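Family 88 glycosyl hydrolase (Bacteroides thetaiotaomicron, PDB 5NOA) probably hydrolyses unsaturated uronyl sugars at the ends of plant oligosaccharides, perhaps those left when lyases remove the rhamnose caps of arabinogalactans such as gum arabic. Local coordinates at residues 274-279 with 343-348; 35-40 with 367-372. One frame throughout, in Å; residues are numbered along the deposited sequence.

Both contacts belong to one helical domain, whose family is built on an (α/α)6 barrel of helical hairpins. Contact 2 pairs the first helix, 29-47, with the last, 358-377, bringing the two ends of the chain together within the barrel. Contact 1 falls between these helices in sequence: residues 274-279 lie in the loop between helices 250-266 and 289-304, and residues 343-348 in the loop between helices 310-328 and 358-377. The centres are about 27 Å apart and the nearest atoms about 10 Å, so the contacts do not touch. One is apolar helix packing; the other is a polar tie between connecting loops.

Contact 1 of 2, residues 274-279 with 343-348; sequences WTRSML and EKAIPG
Arg276 and Ala345 are the pair whose CA atoms come nearest across two irregular segments, yet these lie 10.6 Å apart, so one long side chain does the bridging. Both segments are loops joining helices of the (α/α)6 barrel, and the tie between them is a salt bridge. Arg276 points its CB toward 343-348, and a bend at chi3 (-77°) turns the guanidinium to the carboxylate of Glu343. There NH1 donates to Glu343 OE2 at 2.9 Å, a moderately bent bond with an N-H...O angle of 139°. The carboxylate sits at the guanidinium edge, but the two planes are 62° apart, so the charges meet without forming a flat, two-pronged pair. NH1 reaches OE2 from above the carboxylate plane. The other carboxylate oxygen, OE1, bonds to Gln339, which helps fix the rotation of the acid. On the arginine, NH2 donates to the carbonyls of Pro285 and Gln349, so the guanidinium links further loop residues. A leucine in place of Arg276 would probably leave the Glu343 charge without its mate and the Pro285 and Gln349 carbonyls without this donor. Beside the bridge, the methyl of Ala345 approaches the guanidinium obliquely, its CB 3.8 Å from Arg276 NH1, while Arg276 CD lies 3.6 Å from Glu343 OE2.

Contact 2 of 2, residues 35-40 with 367-372; sequences DIIHKV and AACERV
Ile37 and Ala368 are the pair whose CA atoms come nearest, 6.6 Å apart, where helices 29-47 and 358-377 run nearly antiparallel, the local axes 10.0 Å apart at 159°. These are the first and last helices of the (α/α)6 barrel, and their pairing is consistent with the closing of the helical ring. The side chains that meet are buried and apolar, with no hydrogen bond between the two segments, and Ile37 is the one side chain of 35-40 that reaches across. Its CG1 branch lies anti to the carbonyl carbon (chi1 -72°) and runs out over Ala368, where CG1 meets the Ala368 CB at 3.6 Å. The small alanine lets the branch lie close to the opposite helix, and CD1 ends 3.8 Å from the backbone C of Ala368. Leu71 of helix 56-72 packs on both Ile37 and Cys369, so a third helix borders the junction. An extended chi2 (162°) carries the isoleucine tip out to two residues further along helix 358-377: CD1 of Ile37 lies 3.9 Å from Cys369 SG and equally 3.9 Å from CG2, the branch of Val372 that meets it.

Contact 1 of 2, residues 274-279 with 343-348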
ATOM      1  N   TRP A 274     -12.691   9.072  -0.828  1.00  7.46           N
ATOM      2  CA  TRP A 274     -11.852  10.183  -0.464  1.00  7.45           C
ATOM      3  C   TRP A 274     -11.388  10.875  -1.732  1.00  7.35           C
ATOM      4  O   TRP A 274     -10.994  10.224  -2.681  1.00  9.17           O
ATOM      5  CB  TRP A 274     -10.655   9.728   0.342  1.00  7.59           C
ATOM      6  CG  TRP A 274     -10.984   9.373   1.763  1.00  7.12           C
ATOM      7  CD1 TRP A 274     -10.725  10.124   2.854  1.00  7.70           C
ATOM      8  CD2 TRP A 274     -11.559   8.150   2.248  1.00  7.06           C
ATOM      9  NE1 TRP A 274     -11.103   9.460   3.994  1.00  8.20           N
ATOM     10  CE2 TRP A 274     -11.599   8.241   3.646  1.00  6.85           C
ATOM     11  CE3 TRP A 274     -12.005   6.982   1.648  1.00  7.14           C
ATOM     12  CZ2 TRP A 274     -12.093   7.226   4.431  1.00  7.18           C
ATOM     13  CZ3 TRP A 274     -12.490   5.967   2.439  1.00  7.69           C
ATOM     14  CH2 TRP A 274     -12.505   6.093   3.803  1.00  7.53           C
ATOM     15  N   THR A 275     -11.429  12.189  -1.719  1.00  7.66           N
ATOM     16  CA  THR A 275     -10.975  12.983  -2.848  1.00  7.56           C
ATOM     17  C   THR A 275      -9.461  13.080  -2.854  1.00  7.31           C
ATOM     18  O   THR A 275      -8.794  12.933  -1.806  1.00  8.04           O
ATOM     19  CB  THR A 275     -11.631  14.378  -2.841  1.00  8.84           C
ATOM     20  OG1 THR A 275     -11.501  14.970  -1.551  1.00  9.05           O
ATOM     21  CG2 THR A 275     -13.090  14.297  -3.173  1.00  8.32           C
ATOM     22  N   ARG A 276      -8.931  13.344  -4.040  1.00  7.59           N
ATOM     23  CA  ARG A 276      -7.499  13.423  -4.236  1.00  7.48           C
ATOM     24  C   ARG A 276      -6.798  14.340  -3.241  1.00  8.47           C
ATOM     25  O   ARG A 276      -5.716  13.983  -2.746  1.00  9.03           O
ATOM     26  CB  ARG A 276      -7.200  13.811  -5.699  1.00  7.43           C
ATOM     27  CG  ARG A 276      -7.445  12.683  -6.684  1.00  8.04           C
ATOM     28  CD  ARG A 276      -7.467  13.144  -8.112  1.00  8.12           C
ATOM     29  NE  ARG A 276      -8.734  13.802  -8.393  1.00  8.05           N
ATOM     30  CZ  ARG A 276      -8.990  14.483  -9.507  1.00  8.78           C
ATOM     31  NH1 ARG A 276      -8.056  14.615 -10.453  1.00 10.85           N
ATOM     32  NH2 ARG A 276     -10.164  15.016  -9.694  1.00  9.35           N
ATOM     33  N   SER A 277      -7.365  15.517  -2.933  1.00  8.21           N
ATOM     34  CA  SER A 277      -6.956  16.348  -1.776  1.00  8.94           C
ATOM     35  C   SER A 277      -7.972  16.037  -0.679  1.00  8.65           C
ATOM     36  O   SER A 277      -9.156  16.385  -0.787  1.00  9.27           O
ATOM     37  CB  SER A 277      -6.948  17.831  -2.122  1.00  9.52           C
ATOM     38  OG  SER A 277      -6.374  18.607  -1.094  1.00 10.91           O
ATOM     39  N   MET A 278      -7.541  15.322   0.341  1.00  7.82           N
ATOM     40  CA  MET A 278      -8.494  14.689   1.277  1.00  8.70           C
ATOM     41  C   MET A 278      -9.395  15.682   1.978  1.00  8.84           C
ATOM     42  O   MET A 278     -10.543  15.353   2.257  1.00  9.91           O
ATOM     43  CB  MET A 278      -7.713  13.914   2.337  1.00 10.20           C
ATOM     44  CG  MET A 278      -6.977  12.719   1.782  1.00 11.44           C
ATOM     45  SD  MET A 278      -5.818  11.944   2.966  1.00 10.80           S
ATOM     46  CE  MET A 278      -6.970  11.258   4.173  1.00 12.36           C
ATOM     47  N   LEU A 279      -8.856  16.875   2.284  1.00  8.43           N
ATOM     48  CA  LEU A 279      -9.578  17.890   3.048  1.00  9.79           C
ATOM     49  C   LEU A 279     -10.188  18.974   2.167  1.00 11.08           C
ATOM     50  O   LEU A 279     -10.729  19.926   2.691  1.00 14.25           O
ATOM     51  CB  LEU A 279      -8.670  18.522   4.097  1.00  9.67           C
ATOM     52  CG  LEU A 279      -7.973  17.575   5.052  1.00 10.27           C
ATOM     53  CD1 LEU A 279      -7.176  18.354   6.083  1.00 10.25           C
ATOM     54  CD2 LEU A 279      -8.903  16.631   5.752  1.00 12.89           C
ATOM     55  N   GLU A 343      -1.141  12.023 -14.355  1.00 10.72           N
ATOM     56  CA  GLU A 343      -2.227  12.986 -14.361  1.00 11.06           C
ATOM     57  C   GLU A 343      -1.793  14.469 -14.426  1.00 12.84           C
ATOM     58  O   GLU A 343      -0.883  14.886 -13.737  1.00 16.72           O
ATOM     59  CB  GLU A 343      -3.048  12.778 -13.091  1.00 14.37           C
ATOM     60  CG  GLU A 343      -4.235  13.697 -12.944  1.00 15.73           C
ATOM     61  CD  GLU A 343      -4.797  13.662 -11.534  1.00 15.74           C
ATOM     62  OE1 GLU A 343      -4.176  14.238 -10.592  1.00 20.70           O
ATOM     63  OE2 GLU A 343      -5.836  13.072 -11.370  1.00 17.36           O
ATOM     64  N   LYS A 344      -2.491  15.209 -15.265  1.00 12.29           N
ATOM     65  CA  LYS A 344      -2.525  16.663 -15.322  1.00 12.72           C
ATOM     66  C   LYS A 344      -3.956  16.999 -14.922  1.00 11.58           C
ATOM     67  O   LYS A 344      -4.882  16.443 -15.518  1.00 12.02           O
ATOM     68  CB  LYS A 344      -2.278  17.161 -16.757  1.00 17.38           C
ATOM     69  CG  LYS A 344      -0.879  16.879 -17.276  1.00 22.36           C
ATOM     70  CD  LYS A 344      -0.898  16.406 -18.721  1.00 24.59           C
ATOM     71  CE  LYS A 344       0.503  16.209 -19.257  1.00 22.80           C
ATOM     72  NZ  LYS A 344       0.473  15.149 -20.289  1.00 20.61           N
ATOM     73  N   ALA A 345      -4.165  17.853 -13.914  1.00 11.92           N
ATOM     74  CA  ALA A 345      -5.540  18.184 -13.530  1.00 10.42           C
ATOM     75  C   ALA A 345      -5.609  19.543 -12.888  1.00 10.59           C
ATOM     76  O   ALA A 345      -4.695  19.984 -12.209  1.00 11.85           O
ATOM     77  CB  ALA A 345      -6.106  17.138 -12.594  1.00 11.83           C
ATOM     78  N   ILE A 346      -6.754  20.175 -13.094  1.00 10.05           N
ATOM     79  CA  ILE A 346      -7.082  21.457 -12.502  1.00 10.29           C
ATOM     80  C   ILE A 346      -8.462  21.347 -11.864  1.00 10.14           C
ATOM     81  O   ILE A 346      -9.248  20.454 -12.188  1.00 10.27           O
ATOM     82  CB  ILE A 346      -7.045  22.589 -13.548  1.00 10.81           C
ATOM     83  CG1 ILE A 346      -7.993  22.323 -14.708  1.00 10.87           C
ATOM     84  CG2 ILE A 346      -5.614  22.799 -14.057  1.00 11.56           C
ATOM     85  CD1 ILE A 346      -8.203  23.508 -15.619  1.00 11.92           C
ATOM     86  N   PRO A 347      -8.803  22.287 -10.991  1.00 11.24           N
ATOM     87  CA  PRO A 347     -10.131  22.259 -10.376  1.00 11.92           C
ATOM     88  C   PRO A 347     -11.247  22.229 -11.409  1.00 11.83           C
ATOM     89  O   PRO A 347     -11.128  22.837 -12.479  1.00 13.17           O
ATOM     90  CB  PRO A 347     -10.141  23.512  -9.541  1.00 13.39           C
ATOM     91  CG  PRO A 347      -8.722  23.719  -9.178  1.00 13.46           C
ATOM     92  CD  PRO A 347      -7.918  23.256 -10.348  1.00 11.93           C
ATOM     93  N   GLY A 348     -12.307  21.471 -11.094  1.00 11.90           N
ATOM     94  CA  GLY A 348     -13.426  21.286 -11.980  1.00 13.35           C
ATOM     95  C   GLY A 348     -13.378  19.954 -12.689  1.00 13.26           C
ATOM     96  O   GLY A 348     -14.380  19.521 -13.203  1.00 19.93           O
TER

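Contact 2 of 2, residues 35-40 with 367-372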
ATOM      1  N   ASP A  35     -16.260 -13.793  -5.427  1.00  9.40           N
ATOM      2  CA  ASP A  35     -16.513 -13.780  -6.865  1.00 10.60           C
ATOM      3  C   ASP A  35     -15.971 -12.483  -7.515  1.00  9.37           C
ATOM      4  O   ASP A  35     -15.413 -12.530  -8.618  1.00  9.79           O
ATOM      5  CB  ASP A  35     -18.010 -13.945  -7.164  1.00 12.61           C
ATOM      6  CG  ASP A  35     -18.551 -15.319  -6.875  1.00 18.89           C
ATOM      7  OD1 ASP A  35     -17.772 -16.275  -6.741  1.00 22.48           O
ATOM      8  OD2 ASP A  35     -19.796 -15.428  -6.787  1.00 25.76           O
ATOM      9  N   ILE A  36     -16.115 -11.362  -6.838  1.00  9.31           N
ATOM     10  CA  ILE A  36     -15.554 -10.108  -7.338  1.00  8.58           C
ATOM     11  C   ILE A  36     -14.023 -10.183  -7.418  1.00  8.89           C
ATOM     12  O   ILE A  36     -13.430  -9.777  -8.420  1.00  9.00           O
ATOM     13  CB  ILE A  36     -16.014  -8.931  -6.453  1.00  9.44           C
ATOM     14  CG1 ILE A  36     -17.476  -8.619  -6.717  1.00 10.92           C
ATOM     15  CG2 ILE A  36     -15.138  -7.713  -6.660  1.00  9.91           C
ATOM     16  CD1 ILE A  36     -18.146  -7.683  -5.715  1.00 12.30           C
ATOM     17  N   ILE A  37     -13.390 -10.716  -6.383  1.00  8.33           N
ATOM     18  CA  ILE A  37     -11.939 -10.868  -6.397  1.00  7.81           C
ATOM     19  C   ILE A  37     -11.463 -11.665  -7.617  1.00  8.04           C
ATOM     20  O   ILE A  37     -10.551 -11.242  -8.312  1.00  8.32           O
ATOM     21  CB  ILE A  37     -11.446 -11.534  -5.091  1.00  8.46           C
ATOM     22  CG1 ILE A  37     -11.578 -10.543  -3.936  1.00  8.68           C
ATOM     23  CG2 ILE A  37     -10.007 -12.021  -5.175  1.00  8.78           C
ATOM     24  CD1 ILE A  37     -11.539 -11.165  -2.552  1.00  9.54           C
ATOM     25  N   HIS A  38     -12.122 -12.792  -7.901  1.00  8.77           N
ATOM     26  CA  HIS A  38     -11.725 -13.579  -9.050  1.00  9.15           C
ATOM     27  C   HIS A  38     -12.002 -12.857 -10.377  1.00  9.32           C
ATOM     28  O   HIS A  38     -11.214 -12.934 -11.322  1.00 11.03           O
ATOM     29  CB  HIS A  38     -12.391 -14.949  -9.011  1.00  9.67           C
ATOM     30  CG  HIS A  38     -11.885 -15.791  -7.901  1.00 10.16           C
ATOM     31  ND1 HIS A  38     -10.532 -15.961  -7.674  1.00 12.62           N
ATOM     32  CD2 HIS A  38     -12.526 -16.536  -6.975  1.00 12.93           C
ATOM     33  CE1 HIS A  38     -10.376 -16.762  -6.628  1.00 13.33           C
ATOM     34  NE2 HIS A  38     -11.568 -17.140  -6.201  1.00 13.98           N
ATOM     35  N   LYS A  39     -13.106 -12.117 -10.448  1.00  9.23           N
ATOM     36  CA  LYS A  39     -13.423 -11.365 -11.662  1.00  9.79           C
ATOM     37  C   LYS A  39     -12.352 -10.286 -11.930  1.00  9.04           C
ATOM     38  O   LYS A  39     -11.877 -10.123 -13.034  1.00  9.99           O
ATOM     39  CB  LYS A  39     -14.805 -10.742 -11.534  1.00 12.19           C
ATOM     40  CG  LYS A  39     -15.325 -10.060 -12.783  1.00 16.34           C
ATOM     41  CD  LYS A  39     -16.727  -9.492 -12.558  1.00 24.32           C
ATOM     42  CE  LYS A  39     -16.814  -8.498 -11.380  1.00 29.50           C
ATOM     43  NZ  LYS A  39     -17.731  -7.325 -11.558  1.00 32.63           N
ATOM     44  N   VAL A  40     -11.983  -9.569 -10.888  1.00  8.35           N
ATOM     45  CA  VAL A  40     -11.016  -8.492 -10.964  1.00  7.96           C
ATOM     46  C   VAL A  40      -9.619  -9.018 -11.284  1.00  7.89           C
ATOM     47  O   VAL A  40      -8.917  -8.492 -12.150  1.00  7.78           O
ATOM     48  CB  VAL A  40     -11.033  -7.689  -9.643  1.00  8.16           C
ATOM     49  CG1 VAL A  40      -9.868  -6.743  -9.517  1.00  8.68           C
ATOM     50  CG2 VAL A  40     -12.353  -6.925  -9.545  1.00  8.96           C
ATOM     51  N   ALA A 367      -8.391  -4.425  -0.297  1.00  6.71           N
ATOM     52  CA  ALA A 367      -9.670  -4.054   0.326  1.00  6.72           C
ATOM     53  C   ALA A 367     -10.664  -5.195   0.269  1.00  6.89           C
ATOM     54  O   ALA A 367     -11.328  -5.498   1.263  1.00  7.08           O
ATOM     55  CB  ALA A 367     -10.215  -2.842  -0.350  1.00  7.33           C
ATOM     56  N   ALA A 368     -10.783  -5.821  -0.894  1.00  6.54           N
ATOM     57  CA  ALA A 368     -11.754  -6.908  -1.062  1.00  7.29           C
ATOM     58  C   ALA A 368     -11.411  -8.116  -0.211  1.00  6.39           C
ATOM     59  O   ALA A 368     -12.296  -8.730   0.403  1.00  7.50           O
ATOM     60  CB  ALA A 368     -11.859  -7.285  -2.522  1.00  7.45           C
ATOM     61  N   CYS A 369     -10.129  -8.480  -0.165  1.00  6.64           N
ATOM     62  CA  CYS A 369      -9.744  -9.639   0.611  1.00  7.03           C
ATOM     63  C   CYS A 369     -10.062  -9.409   2.085  1.00  7.41           C
ATOM     64  O   CYS A 369     -10.519 -10.333   2.784  1.00  7.93           O
ATOM     65  CB  CYS A 369      -8.281  -9.961   0.412  1.00  8.81           C
ATOM     66  SG  CYS A 369      -7.863 -10.657  -1.217  1.00 10.92           S
ATOM     67  N   GLU A 370      -9.735  -8.230   2.583  1.00  7.43           N
ATOM     68  CA  GLU A 370      -9.989  -7.944   3.988  1.00  7.98           C
ATOM     69  C   GLU A 370     -11.486  -7.905   4.289  1.00  7.49           C
ATOM     70  O   GLU A 370     -11.896  -8.301   5.385  1.00  8.85           O
ATOM     71  CB  GLU A 370      -9.282  -6.671   4.436  1.00  9.27           C
ATOM     72  CG  GLU A 370      -9.127  -6.582   5.936  1.00  9.75           C
ATOM     73  CD  GLU A 370      -8.287  -7.698   6.547  1.00 11.19           C
ATOM     74  OE1 GLU A 370      -7.374  -8.277   5.885  1.00 13.30           O
ATOM     75  OE2 GLU A 370      -8.538  -8.026   7.708  1.00 12.46           O
ATOM     76  N   ARG A 371     -12.283  -7.484   3.319  1.00  7.28           N
ATOM     77  CA  ARG A 371     -13.725  -7.547   3.492  1.00  7.66           C
ATOM     78  C   ARG A 371     -14.229  -8.965   3.635  1.00  7.61           C
ATOM     79  O   ARG A 371     -15.099  -9.227   4.460  1.00  8.08           O
ATOM     80  CB  ARG A 371     -14.441  -6.872   2.330  1.00  7.88           C
ATOM     81  CG  ARG A 371     -15.940  -6.894   2.547  1.00  9.31           C
ATOM     82  CD  ARG A 371     -16.663  -5.900   1.739  1.00 10.56           C
ATOM     83  NE  ARG A 371     -18.067  -5.817   2.109  1.00 12.05           N
ATOM     84  CZ  ARG A 371     -18.555  -5.140   3.148  1.00 11.88           C
ATOM     85  NH1 ARG A 371     -17.804  -4.444   3.958  1.00 13.19           N
ATOM     86  NH2 ARG A 371     -19.858  -5.154   3.355  1.00 12.85           N
ATOM     87  N   VAL A 372     -13.710  -9.890   2.825  1.00  7.76           N
ATOM     88  CA  VAL A 372     -14.095 -11.296   2.980  1.00  7.83           C
ATOM     89  C   VAL A 372     -13.819 -11.776   4.391  1.00  8.08           C
ATOM     90  O   VAL A 372     -14.664 -12.445   5.004  1.00  9.23           O
ATOM     91  CB  VAL A 372     -13.382 -12.180   1.942  1.00  8.17           C
ATOM     92  CG1 VAL A 372     -13.591 -13.664   2.240  1.00  8.94           C
ATOM     93  CG2 VAL A 372     -13.852 -11.859   0.559  1.00  8.64           C
TER